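Local coordinates for protein putative short-chain dehydrogenase/reductase (Burkholderia xenovorans, PDB 5K9Z) that probably works as an NAD- or NADP-dependent oxidoreductase of the short-chain dehydrogenase/reductase family, acting on CH-OH groups, at residues G192-E197 and I210-R215; G97-Y102 and H159-A164; G151-L156 and G253-G258; A51-A56 and A62-T67. One frame throughout, in Å; residues are numbered along the deposited sequence. Where two conformers were deposited one is given.

Interaction 1: residues G192-E197 and I210-R215; sequences GTTVTE and IDAATR
Thr194 and Thr196 grip the methyl of Ala212 where the short helix 195-199, capped by Thr194, leans on helix 205-216. Both helices follow the sixth strand of the Rossmann fold, in the region that in short-chain dehydrogenases generally forms the flap over the substrate pocket. From Thr194 CB, itself 4.1 Å from Ala212 CB, the side chain forks. A chi1 of 79° tucks the hydroxyl over the backbone, and from there OG1 accepts an almost straight bond from Glu197 N at 3.1 Å (N-H...O 177°), the N-cap bond of the helix. The same OG1 rests 3.5 Å from Ala212 CB, so one atom serves the cap and the packing. The other branch, CG2, runs past that methyl to the backbone beyond, reaching Ala213 CA at 4.0 Å and Ala212 O at 3.9 Å. Thr194 also touches Ala216 and Thr196 touches Ala208, extending the contact along helix 205-216. Away from it, Val195 packs on Phe265 of the second subunit. Thr196 closes on Ala212 from two residues further on: its CB is 3.4 Å from Ala212 CB, closer than two carbons normally pack.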
loop_
_atom_site.group_PDB
_atom_site.type_symbol
_atom_site.label_atom_id
_atom_site.label_comp_id
_atom_site.label_asym_id
_atom_site.label_seq_id
_atom_site.Cartn_x
_atom_site.Cartn_y
_atom_site.Cartn_z
ATOM N N GLY C 192 -7.011 10.482 6.541
ATOM C CA GLY C 192 -5.994 11.363 6.028
ATOM C C GLY C 192 -5.741 12.484 7.024
ATOM O O GLY C 192 -6.573 12.784 7.881
ATOM N N THR C 193 -4.559 13.087 6.958
ATOM C CA THR C 193 -4.263 14.238 7.809
ATOM C C THR C 193 -3.524 15.285 6.990
ATOM O O THR C 193 -3.148 15.058 5.839
ATOM C CB THR C 193 -3.428 13.869 9.049
ATOM O OG1 THR C 193 -2.154 13.352 8.642
ATOM C CG2 THR C 193 -4.145 12.839 9.929
ATOM N N THR C 194 -3.329 16.449 7.597
ATOM C CA THR C 194 -2.476 17.484 7.034
ATOM C C THR C 194 -1.525 17.965 8.120
ATOM O O THR C 194 -1.751 17.745 9.314
ATOM C CB THR C 194 -3.283 18.674 6.475
ATOM O OG1 THR C 194 -3.699 19.527 7.550
ATOM C CG2 THR C 194 -4.519 18.185 5.720
ATOM N N VAL C 195 -0.452 18.635 7.692
ATOM C CA VAL C 195 0.495 19.165 8.664
ATOM C C VAL C 195 -0.115 20.336 9.433
ATOM O O VAL C 195 0.255 20.587 10.590
ATOM C CB VAL C 195 1.818 19.537 7.965
ATOM C CG1 VAL C 195 1.635 20.744 7.022
ATOM C CG2 VAL C 195 2.918 19.782 9.000
ATOM N N THR C 196 -1.068 21.055 8.821
ATOM C CA THR C 196 -1.763 22.143 9.510
ATOM C C THR C 196 -2.558 21.624 10.707
ATOM O O THR C 196 -2.470 22.175 11.812
ATOM C CB THR C 196 -2.693 22.867 8.536
ATOM O OG1 THR C 196 -1.930 23.419 7.456
ATOM C CG2 THR C 196 -3.460 23.982 9.235
ATOM N N GLU C 197 -3.357 20.571 10.496
ATOM C CA GLU C 197 -4.081 19.952 11.602
ATOM C C GLU C 197 -3.128 19.476 12.693
ATOM O O GLU C 197 -3.438 19.565 13.889
ATOM C CB GLU C 197 -4.914 18.778 11.086
ATOM C CG GLU C 197 -6.080 18.406 11.976
ATOM C CD GLU C 197 -7.068 17.515 11.246
ATOM O OE1 GLU C 197 -6.616 16.518 10.633
ATOM O OE2 GLU C 197 -8.283 17.831 11.254
ATOM N N ILE C 210 -9.698 23.109 8.355
ATOM C CA ILE C 210 -10.677 22.911 7.284
ATOM C C ILE C 210 -10.107 23.368 5.941
ATOM O O ILE C 210 -10.215 22.662 4.927
ATOM C CB ILE C 210 -11.992 23.641 7.616
ATOM C CG1 ILE C 210 -12.686 22.989 8.811
ATOM C CG2 ILE C 210 -12.921 23.654 6.408
ATOM C CD1 ILE C 210 -13.874 23.791 9.310
ATOM N N ASP C 211 -9.505 24.565 5.915
ATOM C CA ASP C 211 -8.823 25.048 4.713
ATOM C C ASP C 211 -7.773 24.055 4.229
ATOM O O ASP C 211 -7.747 23.686 3.046
ATOM C CB ASP C 211 -8.162 26.401 4.991
ATOM C CG ASP C 211 -9.149 27.549 5.013
ATOM O OD1 ASP C 211 -10.370 27.286 5.042
ATOM O OD2 ASP C 211 -8.699 28.722 5.014
ATOM N N ALA C 212 -6.882 23.630 5.134
ATOM C CA ALA C 212 -5.819 22.688 4.787
ATOM C C ALA C 212 -6.383 21.406 4.200
ATOM O O ALA C 212 -5.875 20.894 3.197
ATOM C CB ALA C 212 -4.989 22.356 6.023
ATOM N N ALA C 213 -7.411 20.849 4.846
ATOM C CA ALA C 213 -8.010 19.616 4.359
ATOM C C ALA C 213 -8.661 19.816 2.993
ATOM O O ALA C 213 -8.647 18.905 2.162
ATOM C CB ALA C 213 -9.024 19.099 5.373
ATOM N N THR C 214 -9.213 21.000 2.730
ATOM C CA THR C 214 -9.818 21.251 1.424
ATOM C C THR C 214 -8.785 21.145 0.306
ATOM O O THR C 214 -8.975 20.390 -0.657
ATOM C CB THR C 214 -10.494 22.622 1.416
ATOM O OG1 THR C 214 -11.591 22.603 2.337
ATOM C CG2 THR C 214 -11.007 22.973 0.008
ATOM N N ARG C 215 -7.675 21.883 0.424
ATOM C CA ARG C 215 -6.658 21.870 -0.626
ATOM C C ARG C 215 -6.016 20.491 -0.781
ATOM O O ARG C 215 -5.586 20.129 -1.883
ATOM C CB ARG C 215 -5.586 22.929 -0.339
#

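Interaction 2: residues G97-Y102 and H159-A164; sequences GFVGAY and HAYTSA
Tyr161 turns the edge of its ring to the carbonyls of Phe98 and Val99. CG stands anti to the backbone N (chi1 -168°), which carries the ring from the first turn of helix 159-179 toward the opposing segment. Phe98 O lies in the ring plane, 3.6 Å from Tyr161 CE1, and Val99 O sits near that plane beside CD1. Such carbonyls meet the slightly positive rim of an aromatic ring. Val99 CG1 stands above the ring plane just beyond the rim, 4.2 Å from Tyr161 CD1, the two side chains slanting past each other. Further along, Ala160 points its methyl at the strand and meets that of Ala101, CB to CB 4.3 Å.

Two waters join the backbones. Water 1 donates to Val99 O and to Ala101 O, each at 2.6 Å, and weakly accepts from Tyr161 N; water 2 accepts from Ala160 N at 2.8 Å and donates weakly to Ala101 O. They serve amides of the first helical turn, which have no carbonyl four residues earlier within the helix.

Tyr161 opens the Tyr-x-x-x-Lys signature of the short-chain dehydrogenases and is probably the catalytic tyrosine, as in relatives; its contact with Ser148 fits that site. Segment 97-102 follows on from the family's Asn-Asn-Ala-Gly motif.

Helix 110-138 backs the contact through Thr116 and Leu120, helix 195-199 approaches Val99 and Tyr161 with Met198, and strand 100-102 pairs antiparallel with a strand of the second subunit.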
loop_
_atom_site.group_PDB
_atom_site.type_symbol
_atom_site.label_atom_id
_atom_site.label_comp_id
_atom_site.label_asym_id
_atom_site.label_seq_id
_atom_site.Cartn_x
_atom_site.Cartn_y
_atom_site.Cartn_z
ATOM N N GLY C 97 -5.686 12.093 19.882
ATOM C CA GLY C 97 -5.413 13.305 19.132
ATOM C C GLY C 97 -4.033 13.797 19.495
ATOM O O GLY C 97 -3.887 14.687 20.339
ATOM N N PHE C 98 -3.009 13.188 18.908
ATOM C CA PHE C 98 -1.649 13.338 19.413
ATOM C C PHE C 98 -0.681 13.053 18.276
ATOM O O PHE C 98 -0.904 12.123 17.500
ATOM C CB PHE C 98 -1.396 12.381 20.587
ATOM C CG PHE C 98 -0.010 12.477 21.165
ATOM C CD1 PHE C 98 0.287 13.412 22.146
ATOM C CD2 PHE C 98 1.002 11.636 20.726
ATOM C CE1 PHE C 98 1.572 13.495 22.698
ATOM C CE2 PHE C 98 2.288 11.726 21.261
ATOM C CZ PHE C 98 2.573 12.651 22.240
ATOM N N VAL C 99 0.387 13.846 18.178
ATOM C CA VAL C 99 1.373 13.700 17.111
ATOM C C VAL C 99 2.757 13.371 17.663
ATOM O O VAL C 99 3.404 12.410 17.215
ATOM C CB VAL C 99 1.432 14.965 16.218
ATOM C CG1 VAL C 99 2.461 14.776 15.107
ATOM C CG2 VAL C 99 0.068 15.258 15.632
ATOM N N GLY C 100 3.257 14.200 18.579
ATOM C CA GLY C 100 4.528 13.937 19.244
ATOM C C GLY C 100 5.729 14.463 18.472
ATOM O O GLY C 100 5.731 15.611 17.989
ATOM N N ALA C 101 6.754 13.625 18.356
ATOM C CA ALA C 101 8.023 14.073 17.802
ATOM C C ALA C 101 7.905 14.385 16.318
ATOM O O ALA C 101 7.251 13.663 15.557
ATOM C CB ALA C 101 9.089 13.002 18.023
ATOM N N TYR C 102 8.550 15.462 15.891
ATOM C CA TYR C 102 8.603 15.766 14.466
ATOM C C TYR C 102 9.968 16.376 14.180
ATOM O O TYR C 102 10.755 16.653 15.098
ATOM C CB TYR C 102 7.480 16.726 14.009
ATOM C CG TYR C 102 7.747 18.098 14.519
ATOM C CD1 TYR C 102 7.492 18.418 15.847
ATOM C CD2 TYR C 102 8.354 19.058 13.699
ATOM C CE1 TYR C 102 7.801 19.674 16.354
ATOM C CE2 TYR C 102 8.677 20.318 14.200
ATOM C CZ TYR C 102 8.400 20.613 15.539
ATOM O OH TYR C 102 8.715 21.856 16.066
ATOM N N HIS C 159 8.372 11.026 11.619
ATOM C CA HIS C 159 8.973 9.693 11.639
ATOM C C HIS C 159 8.369 8.824 12.732
ATOM O O HIS C 159 7.986 7.680 12.483
ATOM C CB HIS C 159 10.484 9.778 11.826
ATOM C CG HIS C 159 11.194 10.451 10.699
ATOM N ND1 HIS C 159 11.028 10.071 9.383
ATOM C CD2 HIS C 159 12.081 11.474 10.689
ATOM C CE1 HIS C 159 11.774 10.841 8.608
ATOM N NE2 HIS C 159 12.428 11.695 9.377
ATOM N N ALA C 160 8.307 9.336 13.962
ATOM C CA ALA C 160 7.767 8.509 15.041
ATOM C C ALA C 160 6.297 8.218 14.805
ATOM O O ALA C 160 5.840 7.080 14.985
ATOM C CB ALA C 160 7.966 9.192 16.392
ATOM N N TYR C 161 5.548 9.239 14.390
ATOM C CA TYR C 161 4.151 9.062 14.020
ATOM C C TYR C 161 3.996 7.968 12.978
ATOM O O TYR C 161 3.206 7.035 13.152
ATOM C CB TYR C 161 3.611 10.378 13.474
ATOM C CG TYR C 161 2.119 10.466 13.300
ATOM C CD1 TYR C 161 1.303 10.819 14.377
ATOM C CD2 TYR C 161 1.526 10.303 12.042
ATOM C CE1 TYR C 161 -0.056 10.966 14.222
ATOM C CE2 TYR C 161 0.156 10.464 11.871
ATOM C CZ TYR C 161 -0.627 10.782 12.967
ATOM O OH TYR C 161 -1.979 10.926 12.812
ATOM N N THR C 162 4.791 8.038 11.908
ATOM C CA THR C 162 4.646 7.069 10.830
ATOM C C THR C 162 4.975 5.655 11.318
ATOM O O THR C 162 4.258 4.699 11.001
ATOM C CB THR C 162 5.539 7.476 9.655
ATOM O OG1 THR C 162 5.132 8.766 9.134
ATOM C CG2 THR C 162 5.494 6.434 8.560
ATOM N N SER C 163 6.046 5.503 12.105
ATOM C CA SER C 163 6.411 4.180 12.595
ATOM C C SER C 163 5.332 3.625 13.522
ATOM O O SER C 163 4.935 2.452 13.411
ATOM C CB SER C 163 7.762 4.266 13.301
ATOM O OG SER C 163 8.233 3.005 13.708
ATOM N N ALA C 164 4.860 4.453 14.456
ATOM C CA ALA C 164 3.809 4.043 15.386
ATOM C C ALA C 164 2.549 3.614 14.643
ATOM O O ALA C 164 1.935 2.599 14.980
ATOM C CB ALA C 164 3.483 5.192 16.341
HETATM O O HOH W 1 5.490 11.706 15.803
HETATM O O HOH W 2 9.318 11.949 14.484
#

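Interaction 3: residues G151-L156 and G253-G258; sequences GVMGGL and GVTVAG
Met153 and Thr255 mark the closest approach of the two backbones, their CA atoms 7.4 Å apart, a gap that side chains bridge. Segment 151-156 is an irregular loop, nearly extended at Met153 and bent round at Gly155, whose phi is positive (81°). Opposite it, Gly253 occupies the N-cap position of the short helix 254-257, which presents Thr255 to the loop. Three loop residues converge on this threonine. Leu156 crosses its side chain at about a right angle, with CD1 3.8 Å from Thr255 CG2. Met153 comes over the backbone: with chi1 at 65° and chi2 extended (175°) the chain reaches across, and SD lies 4.1 Å from both Thr255 CA and Thr255 O. Val152 adds CG1, 4.2 Å from Thr255 CB. In the Rossmann fold of the short-chain dehydrogenases this contact joins the loop after strand 141-146, which leads into the helix carrying the Tyr-x-x-x-Lys signature, to the chain leaving the last strand of the parallel sheet, 247-250. Asp251 ties down the start of the short helix by accepting from Gly253 N at OD1 and from Thr255 N at OD2. Met153 also packs on Thr255 of the second subunit, and Gly154 and Val256 hydrogen-bond to that chain through their backbones.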
loop_
_atom_site.group_PDB
_atom_site.type_symbol
_atom_site.label_atom_id
_atom_site.label_comp_id
_atom_site.label_asym_id
_atom_site.label_seq_id
_atom_site.Cartn_x
_atom_site.Cartn_y
_atom_site.Cartn_z
ATOM N N GLY C 151 0.160 5.387 8.599
ATOM C CA GLY C 151 0.384 3.976 8.868
ATOM C C GLY C 151 0.433 3.110 7.634
ATOM O O GLY C 151 0.761 1.925 7.729
ATOM N N VAL C 152 0.166 3.700 6.474
ATOM C CA VAL C 152 0.098 2.963 5.224
ATOM C C VAL C 152 1.266 3.276 4.287
ATOM O O VAL C 152 1.613 2.425 3.451
ATOM C CB VAL C 152 -1.259 3.257 4.535
ATOM C CG1 VAL C 152 -1.226 3.037 3.046
ATOM C CG2 VAL C 152 -2.381 2.430 5.199
ATOM N N MET C 153 1.925 4.426 4.441
ATOM C CA MET C 153 3.089 4.761 3.632
ATOM C C MET C 153 3.862 5.877 4.329
ATOM O O MET C 153 3.385 6.478 5.297
ATOM C CB MET C 153 2.662 5.140 2.209
ATOM C CG MET C 153 1.820 6.406 2.126
ATOM S SD MET C 153 1.416 6.971 0.425
ATOM C CE MET C 153 3.061 7.231 -0.229
ATOM N N GLY C 154 5.084 6.134 3.824
ATOM C CA GLY C 154 5.885 7.241 4.311
ATOM C C GLY C 154 5.530 8.562 3.616
ATOM O O GLY C 154 4.750 8.618 2.663
ATOM N N GLY C 155 6.112 9.650 4.136
ATOM C CA GLY C 155 5.911 10.975 3.596
ATOM C C GLY C 155 4.625 11.668 4.012
ATOM O O GLY C 155 4.379 12.793 3.566
ATOM N N LEU C 156 3.819 11.065 4.883
ATOM C CA LEU C 156 2.530 11.628 5.276
ATOM C C LEU C 156 2.478 12.067 6.737
ATOM O O LEU C 156 1.435 12.545 7.195
ATOM C CB LEU C 156 1.407 10.616 4.970
ATOM C CG LEU C 156 1.174 10.348 3.474
ATOM C CD1 LEU C 156 0.057 9.344 3.200
ATOM C CD2 LEU C 156 0.901 11.665 2.751
ATOM N N GLY C 253 -8.569 9.218 -1.383
ATOM C CA GLY C 253 -7.824 8.438 -2.361
ATOM C C GLY C 253 -6.344 8.741 -2.493
ATOM O O GLY C 253 -5.691 8.167 -3.372
ATOM N N VAL C 254 -5.774 9.567 -1.606
ATOM C CA VAL C 254 -4.407 10.050 -1.798
ATOM C C VAL C 254 -3.391 8.905 -1.772
ATOM O O VAL C 254 -2.428 8.901 -2.553
ATOM C CB VAL C 254 -4.073 11.134 -0.751
ATOM C CG1 VAL C 254 -2.579 11.383 -0.702
ATOM C CG2 VAL C 254 -4.828 12.431 -1.081
ATOM N N THR C 255 -3.557 7.937 -0.857
ATOM C CA THR C 255 -2.520 6.917 -0.691
ATOM C C THR C 255 -2.461 5.961 -1.884
ATOM O O THR C 255 -1.391 5.423 -2.182
ATOM C CB THR C 255 -2.725 6.115 0.610
ATOM O OG1 THR C 255 -4.017 5.495 0.617
ATOM C CG2 THR C 255 -2.583 7.007 1.842
ATOM N N VAL C 256 -3.576 5.745 -2.575
ATOM C CA VAL C 256 -3.633 4.783 -3.674
ATOM C C VAL C 256 -3.905 5.426 -5.029
ATOM O O VAL C 256 -3.820 4.725 -6.057
ATOM C CB VAL C 256 -4.671 3.667 -3.407
ATOM C CG1 VAL C 256 -4.205 2.741 -2.272
ATOM C CG2 VAL C 256 -6.020 4.260 -3.089
ATOM N N ALA C 257 -4.211 6.722 -5.093
ATOM C CA ALA C 257 -4.494 7.340 -6.387
ATOM C C ALA C 257 -3.813 8.689 -6.514
ATOM O O ALA C 257 -4.043 9.391 -7.508
ATOM C CB ALA C 257 -5.997 7.522 -6.622
ATOM N N GLY C 258 -2.952 9.044 -5.574
ATOM C CA GLY C 258 -2.136 10.225 -5.766
ATOM C C GLY C 258 -2.731 11.461 -5.129
ATOM O O GLY C 258 -3.942 11.591 -4.946
#

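Interaction 4: residues A51-A56 and A62-T67; sequences AGQALA and ATFAYT
Phe64 lays its ring against the backbone of helix 49-58, overlapping the Gly52-Gln53 peptide. The contact closes a beta-alpha-beta unit of the Rossmann fold: strand 41-46 leads into this helix, from which the chain turns back into strand 63-66, the edge strand of the parallel sheet within this chain. Helix and strand segments run nearly antiparallel, at 161°, with axes 7.0 Å apart. Gly52 makes room for the ring: with no side chain there, Phe64 CD1 comes within 3.6 Å of Gly52 CA, while Gln53 N stands over one face of the ring. CG of Phe64 is anti to the backbone N (chi1 170°), lifting the ring off the strand and up to the helix.

Gln53 folds back to the CD2 side of the ring. Bent at chi2 (-72°), its chain crosses Phe64 at about a right angle, bringing NE2 to 3.8 Å from Phe64 CD2 and OE1 to the same distance from Phe64 CB. At the far end of the helix segment, Ala56 CB fits against the strand backbone, 3.8 Å from Phe64 N, and beside Phe64 CB. Strand 63-66 is bonded to strand 41-46 through the backbones of Thr63 and Ala65 with Leu44, whereas Phe64 N turns to the helix side: it donates at 2.9 Å to water 3, which in turn donates to Gln53 OE1 at 3.1 Å.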
loop_
_atom_site.group_PDB
_atom_site.type_symbol
_atom_site.label_atom_id
_atom_site.label_comp_id
_atom_site.label_asym_id
_atom_site.label_seq_id
_atom_site.Cartn_x
_atom_site.Cartn_y
_atom_site.Cartn_z
ATOM N N ALA C 51 -13.231 19.149 29.572
ATOM C CA ALA C 51 -13.908 18.822 28.322
ATOM C C ALA C 51 -14.581 17.457 28.402
ATOM O O ALA C 51 -15.703 17.286 27.914
ATOM C CB ALA C 51 -12.923 18.877 27.152
ATOM N N GLY C 52 -13.921 16.482 29.033
ATOM C CA GLY C 52 -14.495 15.148 29.115
ATOM C C GLY C 52 -15.787 15.119 29.906
ATOM O O GLY C 52 -16.792 14.562 29.457
ATOM N N GLN C 53 -15.788 15.755 31.079
ATOM C CA GLN C 53 -16.997 15.802 31.894
ATOM C C GLN C 53 -18.107 16.571 31.193
ATOM O O GLN C 53 -19.282 16.193 31.281
ATOM C CB GLN C 53 -16.697 16.431 33.257
ATOM C CG GLN C 53 -15.914 15.552 34.231
ATOM C CD GLN C 53 -16.731 14.398 34.795
ATOM O OE1 GLN C 53 -17.832 14.100 34.321
ATOM N NE2 GLN C 53 -16.202 13.756 35.834
ATOM N N ALA C 54 -17.759 17.657 30.494
ATOM C CA ALA C 54 -18.782 18.426 29.788
ATOM C C ALA C 54 -19.446 17.586 28.703
ATOM O O ALA C 54 -20.672 17.621 28.542
ATOM C CB ALA C 54 -18.176 19.698 29.188
ATOM N N LEU C 55 -18.658 16.804 27.966
ATOM C CA LEU C 55 -19.250 15.962 26.930
ATOM C C LEU C 55 -20.111 14.866 27.543
ATOM O O LEU C 55 -21.192 14.565 27.030
ATOM C CB LEU C 55 -18.159 15.358 26.043
ATOM C CG LEU C 55 -18.672 14.664 24.778
ATOM C CD1 LEU C 55 -19.599 15.577 24.009
ATOM C CD2 LEU C 55 -17.508 14.230 23.890
ATOM N N ALA C 56 -19.669 14.293 28.669
ATOM C CA ALA C 56 -20.469 13.281 29.356
ATOM C C ALA C 56 -21.807 13.845 29.818
ATOM O O ALA C 56 -22.836 13.160 29.749
ATOM C CB ALA C 56 -19.696 12.707 30.544
ATOM N N ALA C 62 -23.807 8.753 29.048
ATOM C CA ALA C 62 -22.356 8.747 28.942
ATOM C C ALA C 62 -21.726 9.106 30.285
ATOM O O ALA C 62 -22.315 9.826 31.100
ATOM C CB ALA C 62 -21.888 9.731 27.868
ATOM N N THR C 63 -20.530 8.572 30.524
ATOM C CA THR C 63 -19.756 8.915 31.712
ATOM C C THR C 63 -18.310 9.135 31.289
ATOM O O THR C 63 -17.866 8.632 30.254
ATOM C CB THR C 63 -19.827 7.826 32.808
ATOM O OG1 THR C 63 -19.287 6.606 32.309
ATOM C CG2 THR C 63 -21.255 7.569 33.242
ATOM N N PHE C 64 -17.579 9.898 32.095
ATOM C CA PHE C 64 -16.181 10.212 31.840
ATOM C C PHE C 64 -15.293 9.383 32.756
ATOM O O PHE C 64 -15.637 9.152 33.915
ATOM C CB PHE C 64 -15.908 11.700 32.066
ATOM C CG PHE C 64 -14.455 12.054 32.053
ATOM C CD1 PHE C 64 -13.756 12.099 30.862
ATOM C CD2 PHE C 64 -13.786 12.339 33.239
ATOM C CE1 PHE C 64 -12.410 12.425 30.843
ATOM C CE2 PHE C 64 -12.445 12.667 33.231
ATOM C CZ PHE C 64 -11.753 12.706 32.029
ATOM N N ALA C 65 -14.164 8.913 32.232
ATOM C CA ALA C 65 -13.205 8.161 33.043
ATOM C C ALA C 65 -11.813 8.646 32.673
ATOM O O ALA C 65 -11.344 8.384 31.560
ATOM C CB ALA C 65 -13.337 6.655 32.825
ATOM N N TYR C 66 -11.150 9.323 33.618
ATOM C CA TYR C 66 -9.830 9.884 33.359
ATOM C C TYR C 66 -8.888 8.773 32.922
ATOM O O TYR C 66 -8.764 7.751 33.607
ATOM C CB TYR C 66 -9.282 10.579 34.614
ATOM C CG TYR C 66 -7.978 11.296 34.362
ATOM C CD1 TYR C 66 -6.774 10.595 34.253
ATOM C CD2 TYR C 66 -7.942 12.679 34.237
ATOM C CE1 TYR C 66 -5.568 11.261 34.013
ATOM C CE2 TYR C 66 -6.741 13.354 33.998
ATOM C CZ TYR C 66 -5.563 12.636 33.888
ATOM O OH TYR C 66 -4.381 13.295 33.640
ATOM N N THR C 67 -8.237 8.957 31.774
ATOM C CA THR C 67 -7.399 7.894 31.214
ATOM C C THR C 67 -6.262 8.485 30.402
ATOM O O THR C 67 -6.504 9.063 29.340
ATOM C CB THR C 67 -8.205 6.960 30.318
ATOM O OG1 THR C 67 -9.360 6.506 31.013
ATOM C CG2 THR C 67 -7.341 5.772 29.916
HETATM O O HOH W 3 -19.187 11.296 34.045
#

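How the interactions relate
Interactions 1, 2 and 3 gather round the presumed substrate end of the Rossmann fold, whereas interaction 4 lies on the far edge of the sheet, its centre 34 Å from that of interaction 3 and 25 Å from that of interaction 2. The first three touch one another: Thr193 CG2 is 4.1 Å from Tyr161 OH, the hydroxyl of the probable catalytic tyrosine, and Thr162 CG2 lies 3.9 Å from Met153 O. Along the chain, interaction 1 is nested inside the loop that interaction 3 closes, and interactions 2 and 3 alternate their segments. All three also meet the second subunit, interaction 1 through Val195 alone, linking the likely active-site region to the dimer interface.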